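Putative sugar isomerase (Parabacteroides distasonis, PDB 3LMZ) is a putative sugar isomerase of the xylose isomerase-like TIM-barrel family, and so probably interconverts sugars in a pocket at the mouth of its barrel. Local coordinates at residues A130-G135 / C161-H166; G135-T140 / D167-C172; D143-W148 / K179-R184. All coordinates share one frame; numbering follows the deposited sequence.

Interaction 1 lies at the C-terminal ends of two adjacent parallel barrel strands, where histidines hold a citrate in what is probably the substrate pocket. Its centre is about 8 Å from the centre of the chain; those of interactions 2 and 3 lie about 16 and 15 Å from it. Interaction 2 follows on along the chain from both segments of interaction 1, sharing Gly135, with the two centres about 9 Å apart. Interaction 3 packs the outer layer of helices, its centre about 10 Å from that of interaction 1, and Leu133 CD2 reaches Ala144 N at 3.7 Å. Interactions 2 and 3 meet where Asn170 ND2 lies 3.0 Å from Asp143 OD2, a probable hydrogen bond.

Interaction 1. Residues A130-G135 / C161-H166; sequences AIHLHG and CLDVGH. With CIT (citric acid), chain B.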
loop_
_atom_site.group_PDB
_atom_site.type_symbol
_atom_site.label_atom_id
_atom_site.label_comp_id
_atom_site.label_asym_id
_atom_site.label_seq_id
_atom_site.Cartn_x
_atom_site.Cartn_y
_atom_site.Cartn_z
ATOM N N ALA A 130 16.863 -22.646 -6.286
ATOM C CA ALA A 130 15.424 -22.474 -6.427
ATOM C C ALA A 130 15.113 -22.160 -7.892
ATOM O O ALA A 130 15.493 -21.112 -8.369
ATOM C CB ALA A 130 14.919 -21.330 -5.531
ATOM N N ILE A 131 14.437 -23.076 -8.572
ATOM C CA ILE A 131 14.085 -22.933 -9.998
ATOM C C ILE A 131 12.841 -22.012 -10.113
ATOM O O ILE A 131 11.782 -22.276 -9.501
ATOM C CB ILE A 131 13.779 -24.291 -10.662
ATOM C CG1 ILE A 131 15.018 -25.186 -10.647
ATOM C CG2 ILE A 131 13.255 -24.054 -12.093
ATOM C CD1 ILE A 131 14.778 -26.626 -10.889
ATOM N N HIS A 132 12.969 -20.937 -10.909
ATOM C CA HIS A 132 11.838 -19.993 -11.091
ATOM C C HIS A 132 10.849 -20.509 -12.133
ATOM O O HIS A 132 11.124 -20.440 -13.319
ATOM C CB HIS A 132 12.311 -18.568 -11.457
ATOM C CG HIS A 132 11.206 -17.567 -11.388
ATOM N ND1 HIS A 132 11.162 -16.413 -12.133
ATOM C CD2 HIS A 132 10.064 -17.569 -10.653
ATOM C CE1 HIS A 132 10.048 -15.751 -11.866
ATOM N NE2 HIS A 132 9.351 -16.427 -10.972
ATOM N N LEU A 133 9.672 -20.899 -11.655
ATOM C CA LEU A 133 8.592 -21.356 -12.548
ATOM C C LEU A 133 7.988 -20.147 -13.234
ATOM O O LEU A 133 7.990 -19.059 -12.704
ATOM C CB LEU A 133 7.586 -22.200 -11.785
ATOM C CG LEU A 133 6.715 -21.476 -10.752
ATOM C CD1 LEU A 133 5.411 -20.909 -11.391
ATOM C CD2 LEU A 133 6.347 -22.323 -9.487
ATOM N N HIS A 134 7.448 -20.374 -14.443
ATOM C CA HIS A 134 7.229 -19.303 -15.416
ATOM C C HIS A 134 5.857 -19.170 -16.026
ATOM O O HIS A 134 5.648 -18.207 -16.772
ATOM C CB HIS A 134 8.251 -19.411 -16.534
ATOM C CG HIS A 134 9.591 -18.897 -16.142
ATOM N ND1 HIS A 134 10.756 -19.526 -16.504
ATOM C CD2 HIS A 134 9.950 -17.787 -15.444
ATOM C CE1 HIS A 134 11.782 -18.843 -16.008
ATOM N NE2 HIS A 134 11.323 -17.771 -15.383
ATOM N N GLY A 135 4.935 -20.048 -15.675
ATOM C CA GLY A 135 3.556 -19.956 -16.141
ATOM C C GLY A 135 3.338 -20.450 -17.548
ATOM O O GLY A 135 4.222 -21.026 -18.194
ATOM N N CYS A 161 11.461 -21.648 -6.767
ATOM C CA CYS A 161 11.012 -20.290 -6.437
ATOM C C CYS A 161 9.540 -20.322 -6.838
ATOM O O CYS A 161 9.171 -20.322 -8.037
ATOM C CB CYS A 161 11.819 -19.218 -7.212
ATOM S SG CYS A 161 11.040 -17.643 -6.922
ATOM N N LEU A 162 8.713 -20.465 -5.800
ATOM C CA LEU A 162 7.268 -20.592 -6.012
ATOM C C LEU A 162 6.777 -19.215 -6.404
ATOM O O LEU A 162 6.672 -18.310 -5.581
ATOM C CB LEU A 162 6.502 -21.092 -4.788
ATOM C CG LEU A 162 4.986 -21.063 -4.894
ATOM C CD1 LEU A 162 4.491 -21.917 -6.013
ATOM C CD2 LEU A 162 4.414 -21.448 -3.557
ATOM N N ASP A 163 6.387 -19.075 -7.663
ATOM C CA ASP A 163 5.844 -17.804 -8.177
ATOM C C ASP A 163 4.324 -17.978 -8.150
ATOM O O ASP A 163 3.719 -18.681 -8.958
ATOM C CB ASP A 163 6.381 -17.535 -9.585
ATOM C CG ASP A 163 5.979 -16.156 -10.124
ATOM O OD1 ASP A 163 4.759 -15.846 -10.021
ATOM O OD2 ASP A 163 6.939 -15.438 -10.575
ATOM N N VAL A 164 3.686 -17.270 -7.249
ATOM C CA VAL A 164 2.288 -17.519 -7.000
ATOM C C VAL A 164 1.443 -17.057 -8.196
ATOM O O VAL A 164 0.427 -17.675 -8.520
ATOM C CB VAL A 164 1.851 -16.866 -5.706
ATOM C CG1 VAL A 164 2.707 -17.421 -4.540
ATOM C CG2 VAL A 164 1.848 -15.280 -5.717
ATOM N N GLY A 165 1.899 -15.990 -8.872
ATOM C CA GLY A 165 1.161 -15.442 -9.987
ATOM C C GLY A 165 1.232 -16.331 -11.197
ATOM O O GLY A 165 0.215 -16.650 -11.845
ATOM N N HIS A 166 2.441 -16.741 -11.561
ATOM C CA HIS A 166 2.583 -17.661 -12.686
ATOM C C HIS A 166 1.926 -19.024 -12.436
ATOM O O HIS A 166 1.341 -19.608 -13.361
ATOM C CB HIS A 166 4.043 -17.842 -13.066
ATOM C CG HIS A 166 4.626 -16.628 -13.686
ATOM N ND1 HIS A 166 3.903 -15.830 -14.562
ATOM C CD2 HIS A 166 5.861 -16.076 -13.589
ATOM C CE1 HIS A 166 4.678 -14.839 -14.972
ATOM N NE2 HIS A 166 5.859 -14.956 -14.388
HETATM C C1 CIT B . 9.254 -13.577 -14.551
HETATM O O1 CIT B . 8.102 -13.138 -14.277
HETATM O O2 CIT B . 9.386 -14.822 -14.748
HETATM C C2 CIT B . 10.440 -12.631 -14.695
HETATM C C3 CIT B . 11.752 -13.218 -14.195
HETATM O O7 CIT B . 11.773 -13.555 -12.790
HETATM C C4 CIT B . 12.740 -12.075 -14.454
HETATM C C5 CIT B . 14.119 -12.350 -13.967
HETATM O O3 CIT B . 14.495 -11.881 -12.891
HETATM O O4 CIT B . 14.881 -13.084 -14.645
HETATM C C6 CIT B . 12.231 -14.466 -14.967
HETATM O O5 CIT B . 12.271 -14.408 -16.237
HETATM O O6 CIT B . 12.518 -15.535 -14.300
#
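His132 and Asp163, at the ends of two neighbouring parallel strands of the TIM barrel, form a histidine-carboxylate hydrogen bond: His132 NE2 donates to Asp163 OD2 at 2.6 Å. The ring and the carboxylate are nearly coplanar, 21° apart, and the bond uses the anti lone pair of OD2. With CG of His132 anti to the backbone N (chi1 -169°), the imidazole has one nitrogen for Asp163 and the other for the citrate. His132 ND1 gives its hydrogen to citrate O6 at 2.7 Å, and His134 NE2 donates to the same oxygen at 2.8 Å, so one carboxylate oxygen is gripped twice. A leucine in place of His132 would probably leave Asp163 OD2 without this donor and citrate O6 with one grip fewer. Lys191 also forms a salt bridge with OD2.

Asp163 has a second task: its OD1 takes the N-H of His166 at 2.9 Å, almost straight, and so N-caps helix 164-169. That first turn presents His166, whose NE2 donates to citrate O1, while His134 O sits over one face of its ring. Histidine suits these places because its imidazole carries N-H groups at the ring edge, with their acceptors near the ring plane. Citrate probably comes from the crystallisation liquor, yet its position is consistent with a substrate pocket.

Between the strands, Cys161 N bonds to Ile131 O. Leu133, its CG between the backbone N and the carbonyl carbon (chi1 69°), packs CD2 against Leu162 CD1 at 4.0 Å and CD1 against His166 CB at 3.8 Å.

Interaction 2. Residues G135-T140 / D167-C172; sequences GPDIKT and DLRNGC
The guanidinium of Arg169 is covered on one face by the ring of Pro136, whose CD comes to 3.6 Å from Arg169 NH1, with CG also over that face, offset from its centre. At its edge, close to the guanidinium plane, are the carboxylate of Asp137 and a bound water. Arg169 NH2 donates to Asp137 OD2 at 2.7 Å with an N-H...O angle of 153°, a salt bridge. The two flat groups are turned 28° apart, and OD2 is met from above the carboxylate plane.

The water ties the pair further, accepting from Arg169 NH1 and from Asp137 N and donating to Asp137 OD2, each at 3.0 Å. Arginine reaches this site because its chain bends at chi3 (60°), which turns the guanidinium across the proline ring. Proline suits the second position of the type I turn from Gly135 to Ile138, since its fixed phi fits the turn and its compact apolar ring can lie against the planar cation. Gly135, with positive phi, has no side chain to strike Arg169 NH1 or Pro136 CD.

On its other side Pro136 meets the end of helix 164-169: its CG is 3.4 Å from Arg169 O, and its CA is 3.3 Å from Asn170 OD1. The amide nitrogen of Asn170 is held by Asp143. Gly171 closes the helix in a Schellman motif, its positive phi turning the chain away.

Arg169 NE and NH2 also donate to the carbonyls of Gly200 and Lys198. The positive charge, shared between Asp137 and these oxygens, probably pins the turn after strand 128-132 to the helix end and would be expected to stabilise the ionised aspartate.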
loop_
_atom_site.group_PDB
_atom_site.type_symbol
_atom_site.label_atom_id
_atom_site.label_comp_id
_atom_site.label_asym_id
_atom_site.label_seq_id
_atom_site.Cartn_x
_atom_site.Cartn_y
_atom_site.Cartn_z
ATOM N N GLY A 135 4.935 -20.048 -15.675
ATOM C CA GLY A 135 3.556 -19.956 -16.141
ATOM C C GLY A 135 3.338 -20.450 -17.548
ATOM O O GLY A 135 4.222 -21.026 -18.194
ATOM N N PRO A 136 2.113 -20.270 -18.019
ATOM C CA PRO A 136 1.657 -20.951 -19.206
ATOM C C PRO A 136 2.248 -20.455 -20.507
ATOM O O PRO A 136 2.094 -21.183 -21.487
ATOM C CB PRO A 136 0.152 -20.709 -19.204
ATOM C CG PRO A 136 -0.015 -19.406 -18.483
ATOM C CD PRO A 136 1.065 -19.455 -17.405
ATOM N N ASP A 137 2.914 -19.314 -20.544
ATOM C CA ASP A 137 3.543 -18.809 -21.807
ATOM C C ASP A 137 4.899 -19.492 -22.142
ATOM O O ASP A 137 5.407 -19.352 -23.275
ATOM C CB ASP A 137 3.794 -17.299 -21.729
ATOM C CG ASP A 137 2.510 -16.476 -21.623
ATOM O OD1 ASP A 137 1.656 -16.563 -22.520
ATOM O OD2 ASP A 137 2.382 -15.735 -20.639
ATOM N N ILE A 138 5.484 -20.217 -21.170
ATOM C CA ILE A 138 6.847 -20.739 -21.287
ATOM C C ILE A 138 6.838 -22.280 -21.157
ATOM O O ILE A 138 6.130 -22.830 -20.309
ATOM C CB ILE A 138 7.733 -20.072 -20.180
ATOM C CG1 ILE A 138 7.933 -18.581 -20.502
ATOM C CG2 ILE A 138 9.044 -20.744 -20.039
ATOM C CD1 ILE A 138 6.752 -17.756 -20.293
ATOM N N LYS A 139 7.593 -22.983 -22.000
ATOM C CA LYS A 139 7.502 -24.443 -22.066
ATOM C C LYS A 139 8.143 -25.167 -20.894
ATOM O O LYS A 139 7.680 -26.245 -20.477
ATOM C CB LYS A 139 8.094 -24.997 -23.392
ATOM C CG LYS A 139 7.138 -24.873 -24.589
ATOM N N THR A 140 9.232 -24.599 -20.392
ATOM C CA THR A 140 10.002 -25.222 -19.349
ATOM C C THR A 140 9.620 -24.610 -18.006
ATOM O O THR A 140 9.530 -23.405 -17.873
ATOM C CB THR A 140 11.479 -24.995 -19.584
ATOM O OG1 THR A 140 11.806 -25.441 -20.922
ATOM C CG2 THR A 140 12.302 -25.777 -18.560
ATOM N N ASP A 167 1.978 -19.504 -11.210
ATOM C CA ASP A 167 1.319 -20.756 -10.871
ATOM C C ASP A 167 -0.199 -20.636 -11.108
ATOM O O ASP A 167 -0.798 -21.502 -11.720
ATOM C CB ASP A 167 1.645 -21.135 -9.417
ATOM C CG ASP A 167 1.623 -22.657 -9.141
ATOM O OD1 ASP A 167 2.158 -23.457 -9.937
ATOM O OD2 ASP A 167 1.104 -22.971 -8.048
ATOM N N LEU A 168 -0.804 -19.549 -10.606
ATOM C CA LEU A 168 -2.230 -19.380 -10.736
ATOM C C LEU A 168 -2.591 -19.226 -12.215
ATOM O O LEU A 168 -3.605 -19.747 -12.678
ATOM C CB LEU A 168 -2.787 -18.247 -9.900
ATOM C CG LEU A 168 -4.331 -18.162 -9.738
ATOM C CD1 LEU A 168 -4.871 -19.141 -8.707
ATOM C CD2 LEU A 168 -4.792 -16.744 -9.350
ATOM N N ARG A 169 -1.761 -18.514 -12.985
ATOM C CA ARG A 169 -2.016 -18.337 -14.429
ATOM C C ARG A 169 -1.930 -19.653 -15.187
ATOM O O ARG A 169 -2.578 -19.772 -16.257
ATOM C CB ARG A 169 -1.074 -17.337 -15.044
ATOM C CG ARG A 169 -1.386 -15.913 -14.597
ATOM C CD ARG A 169 -0.356 -14.914 -15.160
ATOM N NE ARG A 169 -0.351 -14.941 -16.612
ATOM C CZ ARG A 169 0.630 -15.447 -17.374
ATOM N NH1 ARG A 169 1.724 -15.937 -16.849
ATOM N NH2 ARG A 169 0.498 -15.435 -18.712
ATOM N N ASN A 170 -1.176 -20.622 -14.674
ATOM C CA ASN A 170 -1.178 -21.945 -15.249
ATOM C C ASN A 170 -2.400 -22.783 -14.819
ATOM O O ASN A 170 -2.475 -23.982 -15.215
ATOM C CB ASN A 170 0.107 -22.731 -14.949
ATOM C CG ASN A 170 0.460 -23.682 -16.070
ATOM O OD1 ASN A 170 0.516 -23.282 -17.239
ATOM N ND2 ASN A 170 0.676 -24.949 -15.724
ATOM N N GLY A 171 -3.346 -22.210 -14.076
ATOM C CA GLY A 171 -4.485 -22.967 -13.567
ATOM C C GLY A 171 -4.261 -23.815 -12.308
ATOM O O GLY A 171 -5.077 -24.704 -11.979
ATOM N N CYS A 172 -3.210 -23.467 -11.548
ATOM C CA CYS A 172 -2.814 -24.173 -10.341
ATOM C C CYS A 172 -3.169 -23.320 -9.161
ATOM O O CYS A 172 -3.254 -22.096 -9.305
ATOM C CB CYS A 172 -1.330 -24.491 -10.347
ATOM S SG CYS A 172 -0.794 -25.479 -11.770
HETATM O O HOH W 1 3.800 -17.248 -18.521
#

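Interaction 3. Residues D143-W148 / K179-R184; sequences DATDVW and KKYHTR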
loop_
_atom_site.group_PDB
_atom_site.type_symbol
_atom_site.label_atom_id
_atom_site.label_comp_id
_atom_site.label_asym_id
_atom_site.label_seq_id
_atom_site.Cartn_x
_atom_site.Cartn_y
_atom_site.Cartn_z
ATOM N N ASP A 143 4.940 -24.619 -14.077
ATOM C CA ASP A 143 4.267 -24.560 -12.785
ATOM C C ASP A 143 5.006 -25.332 -11.662
ATOM O O ASP A 143 6.029 -25.998 -11.890
ATOM C CB ASP A 143 2.789 -24.982 -12.910
ATOM C CG ASP A 143 2.603 -26.485 -13.230
ATOM O OD1 ASP A 143 3.576 -27.274 -13.189
ATOM O OD2 ASP A 143 1.431 -26.856 -13.571
ATOM N N ALA A 144 4.459 -25.303 -10.459
ATOM C CA ALA A 144 5.134 -25.866 -9.306
ATOM C C ALA A 144 5.223 -27.392 -9.466
ATOM O O ALA A 144 6.264 -27.978 -9.162
ATOM C CB ALA A 144 4.368 -25.509 -8.055
ATOM N N THR A 145 4.176 -28.031 -10.007
ATOM C CA THR A 145 4.190 -29.486 -10.190
ATOM C C THR A 145 5.292 -29.911 -11.113
ATOM O O THR A 145 5.966 -30.916 -10.872
ATOM C CB THR A 145 2.856 -29.977 -10.746
ATOM O OG1 THR A 145 1.829 -29.622 -9.816
ATOM C CG2 THR A 145 2.905 -31.520 -11.033
ATOM N N ASP A 146 5.525 -29.129 -12.167
ATOM C CA ASP A 146 6.596 -29.482 -13.102
ATOM C C ASP A 146 7.971 -29.389 -12.445
ATOM O O ASP A 146 8.817 -30.243 -12.685
ATOM C CB ASP A 146 6.589 -28.581 -14.320
ATOM C CG ASP A 146 7.569 -29.050 -15.371
ATOM O OD1 ASP A 146 7.294 -30.119 -15.980
ATOM O OD2 ASP A 146 8.617 -28.405 -15.577
ATOM N N VAL A 147 8.189 -28.429 -11.577
ATOM C CA VAL A 147 9.457 -28.333 -10.889
ATOM C C VAL A 147 9.589 -29.462 -9.923
ATOM O O VAL A 147 10.650 -30.119 -9.895
ATOM C CB VAL A 147 9.655 -27.000 -10.155
ATOM C CG1 VAL A 147 10.996 -27.007 -9.390
ATOM C CG2 VAL A 147 9.621 -25.851 -11.134
ATOM N N TRP A 148 8.506 -29.794 -9.227
ATOM C CA TRP A 148 8.486 -30.912 -8.315
ATOM C C TRP A 148 8.878 -32.207 -9.005
ATOM O O TRP A 148 9.753 -32.925 -8.534
ATOM C CB TRP A 148 7.128 -31.057 -7.654
ATOM C CG TRP A 148 7.009 -32.184 -6.650
ATOM C CD1 TRP A 148 6.429 -33.430 -6.838
ATOM C CD2 TRP A 148 7.510 -32.177 -5.311
ATOM N NE1 TRP A 148 6.516 -34.165 -5.666
ATOM C CE2 TRP A 148 7.171 -33.422 -4.717
ATOM C CE3 TRP A 148 8.158 -31.213 -4.531
ATOM C CZ2 TRP A 148 7.454 -33.708 -3.368
ATOM C CZ3 TRP A 148 8.425 -31.500 -3.202
ATOM C CH2 TRP A 148 8.094 -32.729 -2.638
ATOM N N LYS A 179 1.379 -26.317 0.069
ATOM C CA LYS A 179 1.111 -27.419 1.016
ATOM C C LYS A 179 1.810 -28.705 0.540
ATOM O O LYS A 179 2.519 -29.349 1.306
ATOM C CB LYS A 179 -0.383 -27.670 1.203
ATOM C CG LYS A 179 -0.710 -28.744 2.248
ATOM C CD LYS A 179 -2.185 -29.181 2.198
ATOM C CE LYS A 179 -3.102 -28.186 2.875
ATOM N NZ LYS A 179 -4.551 -28.542 2.706
ATOM N N LYS A 180 1.616 -29.065 -0.729
ATOM C CA LYS A 180 2.227 -30.284 -1.274
ATOM C C LYS A 180 3.741 -30.249 -1.242
ATOM O O LYS A 180 4.413 -31.243 -0.856
ATOM C CB LYS A 180 1.758 -30.522 -2.716
ATOM C CG LYS A 180 0.312 -30.949 -2.817
ATOM C CD LYS A 180 -0.094 -31.282 -4.249
ATOM C CE LYS A 180 -0.156 -30.049 -5.131
ATOM N NZ LYS A 180 -0.772 -30.324 -6.459
ATOM N N TYR A 181 4.280 -29.119 -1.671
ATOM C CA TYR A 181 5.682 -29.048 -2.147
ATOM C C TYR A 181 6.624 -28.302 -1.226
ATOM O O TYR A 181 7.766 -28.085 -1.583
ATOM C CB TYR A 181 5.738 -28.436 -3.551
ATOM C CG TYR A 181 4.840 -29.110 -4.578
ATOM C CD1 TYR A 181 4.723 -30.502 -4.609
ATOM C CD2 TYR A 181 4.173 -28.394 -5.560
ATOM C CE1 TYR A 181 3.913 -31.161 -5.566
ATOM C CE2 TYR A 181 3.342 -29.039 -6.493
ATOM C CZ TYR A 181 3.246 -30.425 -6.508
ATOM O OH TYR A 181 2.462 -31.077 -7.438
ATOM N N HIS A 182 6.128 -27.849 -0.081
ATOM C CA HIS A 182 6.930 -27.018 0.844
ATOM C C HIS A 182 8.335 -27.470 1.150
ATOM O O HIS A 182 9.223 -26.620 1.298
ATOM C CB HIS A 182 6.168 -26.722 2.165
ATOM C CG HIS A 182 6.028 -27.890 3.066
ATOM N ND1 HIS A 182 5.014 -28.815 2.951
ATOM C CD2 HIS A 182 6.815 -28.306 4.089
ATOM C CE1 HIS A 182 5.194 -29.764 3.855
ATOM N NE2 HIS A 182 6.280 -29.475 4.554
ATOM N N THR A 183 8.571 -28.784 1.166
ATOM C CA THR A 183 9.918 -29.271 1.453
ATOM C C THR A 183 10.962 -28.855 0.392
ATOM O O THR A 183 12.191 -28.864 0.651
ATOM C CB THR A 183 9.927 -30.801 1.619
ATOM O OG1 THR A 183 9.367 -31.425 0.448
ATOM C CG2 THR A 183 9.074 -31.201 2.863
ATOM N N ARG A 184 10.486 -28.486 -0.793
ATOM C CA ARG A 184 11.348 -27.955 -1.848
ATOM C C ARG A 184 10.961 -26.536 -2.298
ATOM O O ARG A 184 11.212 -26.208 -3.423
ATOM C CB ARG A 184 11.339 -28.913 -3.042
ATOM C CG ARG A 184 12.023 -30.229 -2.704
ATOM C CD ARG A 184 11.981 -31.171 -3.867
ATOM N NE ARG A 184 12.610 -32.463 -3.603
ATOM C CZ ARG A 184 13.911 -32.746 -3.733
ATOM N NH1 ARG A 184 14.790 -31.840 -4.101
ATOM N NH2 ARG A 184 14.354 -33.988 -3.494
#
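Trp148 and Tyr181 stack with their rings offset, the five-membered ring of the indole and the phenol having centroids 4.4 Å apart and planes 26° from parallel. The closest atoms are Trp148 CD2 and Tyr181 CD1, at 3.3 Å. Because CG of Trp148 is anti to the backbone N (chi1 -179°), the indole extends from helix 144-151 across the tyrosine. Its own CB lies over the same phenol face in a CH-pi contact, 4.0 Å from the ring centroid. The opposite face of the phenol is met by Lys180 CB, so the tyrosine ring is sandwiched.

Farther along the phenol, the hydroxyl reaches Thr145, in the first turn of helix 144-151. Tyr181 OH and Thr145 OG1 are hydrogen-bonded at 2.9 Å, and either may be the donor. This bond lies near the plane of the phenol and would restrain its rotation. Tyrosine suits the place by combining a broad face for the tryptophan with a polar end for the threonine. Ala144, small enough to let the ring come close, brings its CB to 3.8 Å from Tyr181 CD2.

The six-membered end of the indole is bordered by two more residues. Thr183 OG1 stands at its edge, 3.6 Å from Trp148 CH2, and the extended chain of Arg184 passes with CD 3.6 Å from Trp148 CZ3. The guanidinium beyond it is hydrogen-bonded to the carbonyls of Leu154, Asp155 and Ile158.

The contact thus joins helix 144-151 to the end of helix 174-181 in the outer layer of the barrel, with Ala144 and Tyr181 both resting on Met160 of strand 158-163.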